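Local coordinates for protein D-glyceraldehyde dehydrogenase (NADP(+)) (Thermoplasma acidophilum, PDB 5IZD) that oxidises D-glyceraldehyde to glycerate with NADP+ as the electron acceptor in the non-phosphorylated Entner-Doudoroff pathway, working as a homotetramer, at residues A[399-413]-A[423-437]. Numbering follows the deposited sequence. Where two conformers were deposited one is given.
Sequences YDLANDSKYGLASYL and EASERIRFGELYVNM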
ATOM      1  N   TYR A 399     -17.430 -15.211  23.633  1.00 34.68           N
ATOM      2  CA  TYR A 399     -16.200 -14.478  23.383  1.00 34.11           C
ATOM      3  C   TYR A 399     -15.180 -14.688  24.477  1.00 33.96           C
ATOM      4  O   TYR A 399     -13.983 -14.891  24.191  1.00 33.21           O
ATOM      5  CB  TYR A 399     -16.411 -12.945  23.279  1.00 34.34           C
ATOM      6  CG  TYR A 399     -17.292 -12.436  22.154  1.00 34.57           C
ATOM      7  CD1 TYR A 399     -17.433 -13.141  20.984  1.00 34.23           C
ATOM      8  CD2 TYR A 399     -18.005 -11.212  22.292  1.00 35.19           C
ATOM      9  CE1 TYR A 399     -18.225 -12.688  19.972  1.00 34.60           C
ATOM     10  CE2 TYR A 399     -18.806 -10.735  21.261  1.00 35.49           C
ATOM     11  CZ  TYR A 399     -18.891 -11.488  20.081  1.00 35.28           C
ATOM     12  OH  TYR A 399     -19.670 -11.113  19.019  1.00 35.79           O
ATOM     13  N   ASP A 400     -15.640 -14.601  25.723  1.00 34.62           N
ATOM     14  CA  ASP A 400     -14.723 -14.700  26.884  1.00 34.98           C
ATOM     15  C   ASP A 400     -14.084 -16.100  27.023  1.00 34.20           C
ATOM     16  O   ASP A 400     -12.919 -16.208  27.360  1.00 33.83           O
ATOM     17  CB  ASP A 400     -15.433 -14.364  28.211  1.00 36.12           C
ATOM     18  CG  ASP A 400     -15.735 -12.881  28.359  1.00 36.98           C
ATOM     19  OD1 ASP A 400     -15.156 -12.050  27.629  1.00 36.96           O
ATOM     20  OD2 ASP A 400     -16.549 -12.552  29.234  1.00 38.38           O
ATOM     21  N   LEU A 401     -14.879 -17.129  26.796  1.00 34.10           N
ATOM     22  CA  LEU A 401     -14.403 -18.486  26.846  1.00 33.72           C
ATOM     23  C   LEU A 401     -13.347 -18.752  25.732  1.00 32.62           C
ATOM     24  O   LEU A 401     -12.298 -19.383  25.994  1.00 32.15           O
ATOM     25  CB  LEU A 401     -15.547 -19.488  26.759  1.00 34.24           C
ATOM     26  CG  LEU A 401     -16.469 -19.504  27.979  1.00 35.36           C
ATOM     27  CD1 LEU A 401     -17.658 -20.360  27.615  1.00 35.86           C
ATOM     28  CD2 LEU A 401     -15.875 -20.055  29.275  1.00 35.79           C
ATOM     29  N   ALA A 402     -13.661 -18.297  24.523  1.00 31.99           N
ATOM     30  CA  ALA A 402     -12.782 -18.379  23.383  1.00 31.23           C
ATOM     31  C   ALA A 402     -11.448 -17.695  23.635  1.00 30.91           C
ATOM     32  O   ALA A 402     -10.366 -18.282  23.341  1.00 30.62           O
ATOM     33  CB  ALA A 402     -13.442 -17.818  22.150  1.00 31.09           C
ATOM     34  N   ASN A 403     -11.498 -16.503  24.197  1.00 31.01           N
ATOM     35  CA  ASN A 403     -10.292 -15.747  24.454  1.00 30.82           C
ATOM     36  C   ASN A 403      -9.514 -16.213  25.686  1.00 31.01           C
ATOM     37  O   ASN A 403      -8.380 -15.780  25.862  1.00 30.68           O
ATOM     38  CB  ASN A 403     -10.582 -14.244  24.543  1.00 31.06           C
ATOM     39  CG  ASN A 403     -11.033 -13.653  23.224  1.00 30.92           C
ATOM     40  OD1 ASN A 403     -10.637 -14.085  22.147  1.00 30.54           O
ATOM     41  ND2 ASN A 403     -11.845 -12.632  23.310  1.00 31.36           N
ATOM     42  N   ASP A 404     -10.116 -17.085  26.508  1.00 31.53           N
ATOM     43  CA  ASP A 404      -9.506 -17.584  27.730  1.00 32.10           C
ATOM     44  C   ASP A 404      -8.538 -18.730  27.354  1.00 31.85           C
ATOM     45  O   ASP A 404      -8.843 -19.923  27.536  1.00 31.95           O
ATOM     46  CB  ASP A 404     -10.590 -18.028  28.735  1.00 32.93           C
ATOM     47  CG  ASP A 404     -10.036 -18.639  29.995  1.00 33.53           C
ATOM     48  OD1 ASP A 404      -8.960 -18.241  30.467  1.00 33.79           O
ATOM     49  OD2 ASP A 404     -10.672 -19.581  30.511  1.00 33.99           O
ATOM     50  N   SER A 405      -7.368 -18.339  26.869  1.00 31.53           N
ATOM     51  CA  SER A 405      -6.386 -19.274  26.310  1.00 31.50           C
ATOM     52  C   SER A 405      -5.053 -18.641  26.232  1.00 31.48           C
ATOM     53  O   SER A 405      -4.965 -17.484  25.843  1.00 31.17           O
ATOM     54  CB  SER A 405      -6.781 -19.682  24.866  1.00 31.27           C
ATOM     55  OG  SER A 405      -6.026 -20.804  24.407  1.00 31.51           O
ATOM     56  N   LYS A 406      -3.971 -19.403  26.446  1.00 31.71           N
ATOM     57  CA  LYS A 406      -2.676 -18.841  26.095  1.00 31.54           C
ATOM     58  C   LYS A 406      -2.426 -18.892  24.579  1.00 30.94           C
ATOM     59  O   LYS A 406      -1.423 -18.337  24.091  1.00 30.56           O
ATOM     60  CB  LYS A 406      -1.549 -19.520  26.873  1.00 32.26           C
ATOM     61  CG  LYS A 406      -1.215 -20.927  26.408  1.00 32.70           C
ATOM     62  CD  LYS A 406      -0.267 -21.553  27.398  1.00 33.64           C
ATOM     63  CE  LYS A 406       0.122 -22.922  26.911  1.00 34.18           C
ATOM     64  NZ  LYS A 406       0.894 -23.533  28.017  1.00 34.99           N
ATOM     65  N   TYR A 407      -3.308 -19.563  23.836  1.00 30.67           N
ATOM     66  CA  TYR A 407      -3.169 -19.643  22.412  1.00 30.14           C
ATOM     67  C   TYR A 407      -4.042 -18.625  21.713  1.00 29.61           C
ATOM     68  O   TYR A 407      -4.889 -17.956  22.331  1.00 29.95           O
ATOM     69  CB  TYR A 407      -3.512 -21.040  21.962  1.00 30.45           C
ATOM     70  CG  TYR A 407      -2.693 -22.127  22.596  1.00 30.77           C
ATOM     71  CD1 TYR A 407      -1.417 -22.458  22.117  1.00 30.72           C
ATOM     72  CD2 TYR A 407      -3.209 -22.870  23.654  1.00 31.53           C
ATOM     73  CE1 TYR A 407      -0.683 -23.476  22.708  1.00 31.14           C
ATOM     74  CE2 TYR A 407      -2.509 -23.910  24.237  1.00 31.89           C
ATOM     75  CZ  TYR A 407      -1.251 -24.244  23.741  1.00 31.82           C
ATOM     76  OH  TYR A 407      -0.577 -25.283  24.358  1.00 32.05           O
ATOM     77  N   GLY A 408      -3.800 -18.481  20.416  1.00 28.89           N
ATOM     78  CA  GLY A 408      -4.434 -17.461  19.601  1.00 28.44           C
ATOM     79  C   GLY A 408      -4.359 -17.530  18.092  1.00 28.03           C
ATOM     80  O   GLY A 408      -4.313 -16.468  17.372  1.00 27.60           O
ATOM     81  N   LEU A 409      -4.352 -18.736  17.548  1.00 27.74           N
ATOM     82  CA  LEU A 409      -4.206 -18.827  16.106  1.00 27.51           C
ATOM     83  C   LEU A 409      -5.584 -18.925  15.426  1.00 27.33           C
ATOM     84  O   LEU A 409      -6.188 -17.867  15.158  1.00 27.49           O
ATOM     85  CB  LEU A 409      -3.181 -19.870  15.739  1.00 27.65           C
ATOM     86  CG  LEU A 409      -2.971 -20.358  14.302  1.00 27.86           C
ATOM     87  CD1 LEU A 409      -3.040 -19.277  13.296  1.00 27.90           C
ATOM     88  CD2 LEU A 409      -1.641 -21.107  14.180  1.00 27.75           C
ATOM     89  N   ALA A 410      -6.133 -20.122  15.228  1.00 26.98           N
ATOM     90  CA  ALA A 410      -7.410 -20.254  14.503  1.00 26.82           C
ATOM     91  C   ALA A 410      -8.611 -20.363  15.411  1.00 26.87           C
ATOM     92  O   ALA A 410      -8.476 -20.611  16.611  1.00 26.84           O
ATOM     93  CB  ALA A 410      -7.361 -21.470  13.610  1.00 26.93           C
ATOM     94  N   SER A 411      -9.781 -20.179  14.810  1.00 26.79           N
ATOM     95  CA  SER A 411     -11.044 -20.251  15.501  1.00 27.08           C
ATOM     96  C   SER A 411     -12.151 -20.403  14.438  1.00 27.17           C
ATOM     97  O   SER A 411     -11.901 -20.097  13.261  1.00 26.93           O
ATOM     98  CB  SER A 411     -11.256 -18.976  16.372  1.00 27.18           C
ATOM     99  OG  SER A 411     -11.336 -17.835  15.545  1.00 26.98           O
ATOM    100  N   TYR A 412     -13.315 -20.919  14.858  1.00 27.51           N
ATOM    101  CA  TYR A 412     -14.427 -21.290  13.974  1.00 27.79           C
ATOM    102  C   TYR A 412     -15.730 -20.841  14.592  1.00 28.37           C
ATOM    103  O   TYR A 412     -15.930 -21.008  15.798  1.00 28.56           O
ATOM    104  CB  TYR A 412     -14.496 -22.814  13.703  1.00 27.88           C
ATOM    105  CG  TYR A 412     -13.219 -23.366  13.094  1.00 27.41           C
ATOM    106  CD1 TYR A 412     -12.183 -23.749  13.895  1.00 27.16           C
ATOM    107  CD2 TYR A 412     -13.075 -23.508  11.720  1.00 27.31           C
ATOM    108  CE1 TYR A 412     -10.995 -24.265  13.361  1.00 26.81           C
ATOM    109  CE2 TYR A 412     -11.861 -23.993  11.154  1.00 26.96           C
ATOM    110  CZ  TYR A 412     -10.825 -24.355  11.977  1.00 26.66           C
ATOM    111  OH  TYR A 412      -9.620 -24.769  11.476  1.00 26.26           O
ATOM    112  N   LEU A 413     -16.624 -20.321  13.769  1.00 28.67           N
ATOM    113  CA  LEU A 413     -17.923 -19.825  14.261  1.00 29.43           C
ATOM    114  C   LEU A 413     -19.024 -20.190  13.271  1.00 30.00           C
ATOM    115  O   LEU A 413     -18.883 -19.851  12.104  1.00 30.10           O
ATOM    116  CB  LEU A 413     -17.844 -18.294  14.373  1.00 29.26           C
ATOM    117  CG  LEU A 413     -19.140 -17.538  14.708  1.00 29.89           C
ATOM    118  CD1 LEU A 413     -19.688 -17.942  16.062  1.00 30.32           C
ATOM    119  CD2 LEU A 413     -18.866 -16.033  14.632  1.00 29.71           C
ATOM    120  N   GLU A 423     -19.272  -8.413  14.823  1.00 34.21           N
ATOM    121  CA  GLU A 423     -18.734  -8.132  16.142  1.00 34.49           C
ATOM    122  C   GLU A 423     -17.592  -9.094  16.537  1.00 33.67           C
ATOM    123  O   GLU A 423     -16.569  -8.652  17.050  1.00 33.13           O
ATOM    124  CB  GLU A 423     -19.868  -8.139  17.197  1.00 35.93           C
ATOM    125  CG  GLU A 423     -19.361  -7.786  18.601  1.00 36.59           C
ATOM    126  CD  GLU A 423     -20.436  -7.736  19.635  1.00 37.89           C
ATOM    127  OE1 GLU A 423     -20.645  -6.578  20.040  1.00 39.34           O
ATOM    128  OE2 GLU A 423     -21.056  -8.788  19.996  1.00 38.17           O
ATOM    129  N   ALA A 424     -17.802 -10.392  16.324  1.00 33.30           N
ATOM    130  CA  ALA A 424     -16.736 -11.425  16.553  1.00 32.76           C
ATOM    131  C   ALA A 424     -15.465 -11.185  15.766  1.00 32.09           C
ATOM    132  O   ALA A 424     -14.396 -11.514  16.227  1.00 31.27           O
ATOM    133  CB  ALA A 424     -17.246 -12.813  16.215  1.00 32.82           C
ATOM    134  N   SER A 425     -15.578 -10.558  14.599  1.00 32.29           N
ATOM    135  CA  SER A 425     -14.398 -10.231  13.827  1.00 32.02           C
ATOM    136  C   SER A 425     -13.397  -9.400  14.585  1.00 31.83           C
ATOM    137  O   SER A 425     -12.231  -9.417  14.256  1.00 30.80           O
ATOM    138  CB  SER A 425     -14.787  -9.589  12.513  1.00 32.50           C
ATOM    139  OG  SER A 425     -15.585 -10.512  11.784  1.00 33.04           O
ATOM    140  N   GLU A 426     -13.862  -8.618  15.569  1.00 33.05           N
ATOM    141  CA  GLU A 426     -12.966  -7.875  16.483  1.00 33.22           C
ATOM    142  C   GLU A 426     -12.855  -8.497  17.872  1.00 32.53           C
ATOM    143  O   GLU A 426     -11.760  -8.463  18.460  1.00 32.29           O
ATOM    144  CB  GLU A 426     -13.377  -6.372  16.597  1.00 35.05           C
ATOM    145  CG  GLU A 426     -12.801  -5.584  15.420  1.00 36.52           C
ATOM    146  CD  GLU A 426     -12.800  -4.044  15.553  1.00 39.03           C
ATOM    147  OE1 GLU A 426     -13.848  -3.363  15.354  1.00 39.51           O
ATOM    148  OE2 GLU A 426     -11.692  -3.491  15.786  1.00 41.77           O
ATOM    149  N   ARG A 427     -13.953  -9.038  18.406  0.50 32.51           N
ATOM    150  CA  ARG A 427     -13.955  -9.474  19.794  0.50 32.55           C
ATOM    151  C   ARG A 427     -13.266 -10.880  19.976  0.50 31.89           C
ATOM    152  O   ARG A 427     -12.814 -11.200  21.089  0.50 31.67           O
ATOM    153  CB  ARG A 427     -15.375  -9.419  20.370  0.50 33.46           C
ATOM    154  CG  ARG A 427     -15.951  -7.994  20.564  0.50 34.10           C
ATOM    155  CD  ARG A 427     -15.535  -7.437  21.924  0.50 34.51           C
ATOM    156  NE  ARG A 427     -15.612  -5.988  22.089  0.50 34.88           N
ATOM    157  CZ  ARG A 427     -15.723  -5.368  23.264  0.50 35.40           C
ATOM    158  NH1 ARG A 427     -15.816  -6.055  24.387  0.50 35.73           N
ATOM    159  NH2 ARG A 427     -15.752  -4.046  23.317  0.50 35.73           N
ATOM    160  N   ILE A 428     -13.170 -11.673  18.894  1.00 31.27           N
ATOM    161  CA  ILE A 428     -12.459 -12.985  18.915  1.00 30.60           C
ATOM    162  C   ILE A 428     -11.025 -12.698  18.579  1.00 29.44           C
ATOM    163  O   ILE A 428     -10.672 -12.420  17.412  1.00 28.64           O
ATOM    164  CB  ILE A 428     -13.040 -14.045  17.922  1.00 30.80           C
ATOM    165  CG1 ILE A 428     -14.495 -14.392  18.255  1.00 31.57           C
ATOM    166  CG2 ILE A 428     -12.182 -15.310  17.880  1.00 30.43           C
ATOM    167  CD1 ILE A 428     -14.635 -15.279  19.461  1.00 31.97           C
ATOM    168  N   ARG A 429     -10.195 -12.759  19.617  1.00 29.06           N
ATOM    169  CA  ARG A 429      -8.845 -12.266  19.513  1.00 28.63           C
ATOM    170  C   ARG A 429      -7.969 -13.395  19.070  1.00 28.10           C
ATOM    171  O   ARG A 429      -7.096 -13.849  19.841  1.00 28.07           O
ATOM    172  CB  ARG A 429      -8.398 -11.686  20.838  1.00 28.90           C
ATOM    173  CG  ARG A 429      -9.166 -10.439  21.242  1.00 29.36           C
ATOM    174  CD  ARG A 429      -8.623  -9.200  20.566  1.00 29.24           C
ATOM    175  NE  ARG A 429      -7.330  -8.828  21.088  1.00 29.07           N
ATOM    176  CZ  ARG A 429      -6.561  -7.859  20.579  1.00 28.96           C
ATOM    177  NH1 ARG A 429      -6.958  -7.157  19.532  1.00 28.95           N
ATOM    178  NH2 ARG A 429      -5.378  -7.593  21.114  1.00 28.89           N
ATOM    179  N   PHE A 430      -8.239 -13.867  17.845  1.00 27.77           N
ATOM    180  CA  PHE A 430      -7.496 -14.981  17.223  1.00 27.56           C
ATOM    181  C   PHE A 430      -7.046 -14.489  15.864  1.00 27.33           C
ATOM    182  O   PHE A 430      -7.690 -13.606  15.287  1.00 27.56           O
ATOM    183  CB  PHE A 430      -8.362 -16.236  17.099  1.00 27.56           C
ATOM    184  CG  PHE A 430      -8.404 -17.013  18.364  1.00 27.80           C
ATOM    185  CD1 PHE A 430      -9.132 -16.542  19.453  1.00 28.11           C
ATOM    186  CD2 PHE A 430      -7.647 -18.167  18.509  1.00 27.60           C
ATOM    187  CE1 PHE A 430      -9.118 -17.205  20.671  1.00 28.36           C
ATOM    188  CE2 PHE A 430      -7.621 -18.841  19.721  1.00 27.94           C
ATOM    189  CZ  PHE A 430      -8.367 -18.362  20.806  1.00 28.37           C
ATOM    190  N   GLY A 431      -5.940 -15.039  15.388  1.00 26.93           N
ATOM    191  CA  GLY A 431      -5.377 -14.638  14.082  1.00 26.73           C
ATOM    192  C   GLY A 431      -6.240 -15.037  12.907  1.00 26.84           C
ATOM    193  O   GLY A 431      -6.278 -14.301  11.907  1.00 26.75           O
ATOM    194  N   GLU A 432      -6.957 -16.152  13.028  1.00 27.16           N
ATOM    195  CA  GLU A 432      -7.893 -16.590  11.988  1.00 27.60           C
ATOM    196  C   GLU A 432      -9.252 -16.963  12.564  1.00 27.81           C
ATOM    197  O   GLU A 432      -9.335 -17.728  13.540  1.00 27.52           O
ATOM    198  CB  GLU A 432      -7.340 -17.774  11.174  1.00 28.02           C
ATOM    199  CG  GLU A 432      -5.972 -17.510  10.602  1.00 28.20           C
ATOM    200  CD  GLU A 432      -5.372 -18.667   9.839  1.00 28.67           C
ATOM    201  OE1 GLU A 432      -4.495 -18.344   9.009  1.00 28.91           O
ATOM    202  OE2 GLU A 432      -5.665 -19.887  10.102  1.00 29.48           O
ATOM    203  N   LEU A 433     -10.320 -16.364  11.995  1.00 28.06           N
ATOM    204  CA  LEU A 433     -11.678 -16.740  12.331  1.00 28.61           C
ATOM    205  C   LEU A 433     -12.342 -17.283  11.057  1.00 28.86           C
ATOM    206  O   LEU A 433     -12.478 -16.562  10.086  1.00 29.18           O
ATOM    207  CB  LEU A 433     -12.441 -15.563  12.965  1.00 28.99           C
ATOM    208  CG  LEU A 433     -13.923 -15.781  13.265  1.00 29.63           C
ATOM    209  CD1 LEU A 433     -14.190 -16.821  14.337  1.00 29.83           C
ATOM    210  CD2 LEU A 433     -14.560 -14.453  13.629  1.00 30.19           C
ATOM    211  N   TYR A 434     -12.753 -18.539  11.071  1.00 29.03           N
ATOM    212  CA  TYR A 434     -13.465 -19.175   9.984  1.00 29.38           C
ATOM    213  C   TYR A 434     -14.969 -19.158  10.316  1.00 29.71           C
ATOM    214  O   TYR A 434     -15.453 -19.741  11.305  1.00 30.01           O
ATOM    215  CB  TYR A 434     -12.939 -20.627   9.755  1.00 29.70           C
ATOM    216  CG  TYR A 434     -11.496 -20.687   9.283  1.00 29.69           C
ATOM    217  CD1 TYR A 434     -11.166 -20.569   7.928  1.00 29.87           C
ATOM    218  CD2 TYR A 434     -10.448 -20.882  10.196  1.00 29.78           C
ATOM    219  CE1 TYR A 434      -9.844 -20.599   7.494  1.00 29.74           C
ATOM    220  CE2 TYR A 434      -9.123 -20.925   9.775  1.00 29.53           C
ATOM    221  CZ  TYR A 434      -8.829 -20.751   8.423  1.00 29.67           C
ATOM    222  OH  TYR A 434      -7.509 -20.795   8.009  1.00 29.72           O
ATOM    223  N   VAL A 435     -15.721 -18.483   9.467  1.00 29.61           N
ATOM    224  CA  VAL A 435     -17.127 -18.206   9.698  1.00 29.82           C
ATOM    225  C   VAL A 435     -17.906 -18.972   8.668  1.00 29.93           C
ATOM    226  O   VAL A 435     -17.848 -18.650   7.493  1.00 29.79           O
ATOM    227  CB  VAL A 435     -17.424 -16.696   9.520  1.00 29.89           C
ATOM    228  CG1 VAL A 435     -18.914 -16.438   9.703  1.00 30.55           C
ATOM    229  CG2 VAL A 435     -16.596 -15.858  10.490  1.00 29.54           C
ATOM    230  N   ASN A 436     -18.644 -19.977   9.142  1.00 30.21           N
ATOM    231  CA  ASN A 436     -19.518 -20.843   8.345  1.00 30.63           C
ATOM    232  C   ASN A 436     -18.767 -21.585   7.242  1.00 30.36           C
ATOM    233  O   ASN A 436     -19.309 -21.886   6.176  1.00 30.65           O
ATOM    234  CB  ASN A 436     -20.734 -20.073   7.811  1.00 31.18           C
ATOM    235  CG  ASN A 436     -21.577 -19.506   8.924  1.00 31.55           C
ATOM    236  OD1 ASN A 436     -21.879 -20.156   9.954  1.00 31.71           O
ATOM    237  ND2 ASN A 436     -21.974 -18.300   8.731  1.00 31.88           N
ATOM    238  N   MET A 437     -17.524 -21.930   7.536  1.00 29.89           N
ATOM    239  CA  MET A 437     -16.702 -22.652   6.580  1.00 29.84           C
ATOM    240  C   MET A 437     -15.473 -23.236   7.265  1.00 29.51           C
ATOM    241  O   MET A 437     -15.083 -22.769   8.306  1.00 28.92           O
ATOM    242  CB  MET A 437     -16.244 -21.735   5.452  1.00 29.78           C
ATOM    243  CG  MET A 437     -15.322 -20.582   5.853  1.00 29.31           C
ATOM    244  SD  MET A 437     -14.754 -19.588   4.430  1.00 29.42           S
ATOM    245  CE  MET A 437     -13.321 -20.558   3.918  1.00 29.04           C
TER
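N403 uses both ends of its amide to hold the chain leaving helix 418-427. N403 ND2 gives R427 O, which lies in the amide plane, an almost straight bond of 2.8 Å (174°), while N403 OD1 accepts from R429 N at 2.9 Å. Asparagine suits this place because one short side chain offers donor and acceptor, and the two bonds together set which end is oxygen. Nearby, Y399 lays one ring face under R427 CB, 3.8 Å from the ring centroid, and its OH reaches the anti lone pair of E423 OE2 (2.9 Å). I428 CD1 packs on both Y399 CD1 and A402 CB, a branched apolar chain suiting a buried spot between helix and sheet. R286 NH2 bonds A402 O, to which F430 probably offers a slightly positive C-H edge; R451 adds a cation-pi contact. A chi1 of 64° swings S411 OG toward the neighbouring strand, where this small hydroxyl bonds E432 O (2.8 Å). The Y412 and Y434 rings are nearly parallel (20°) but offset, their hydroxyls bonding I282 O and E432 OE2. Parallel strands 410-414 and 432-435 with helix 418-427 form a beta-alpha-beta unit; strand 252-256 flanks 410-414, and beyond 432-435 the sheet continues into a neighbouring subunit.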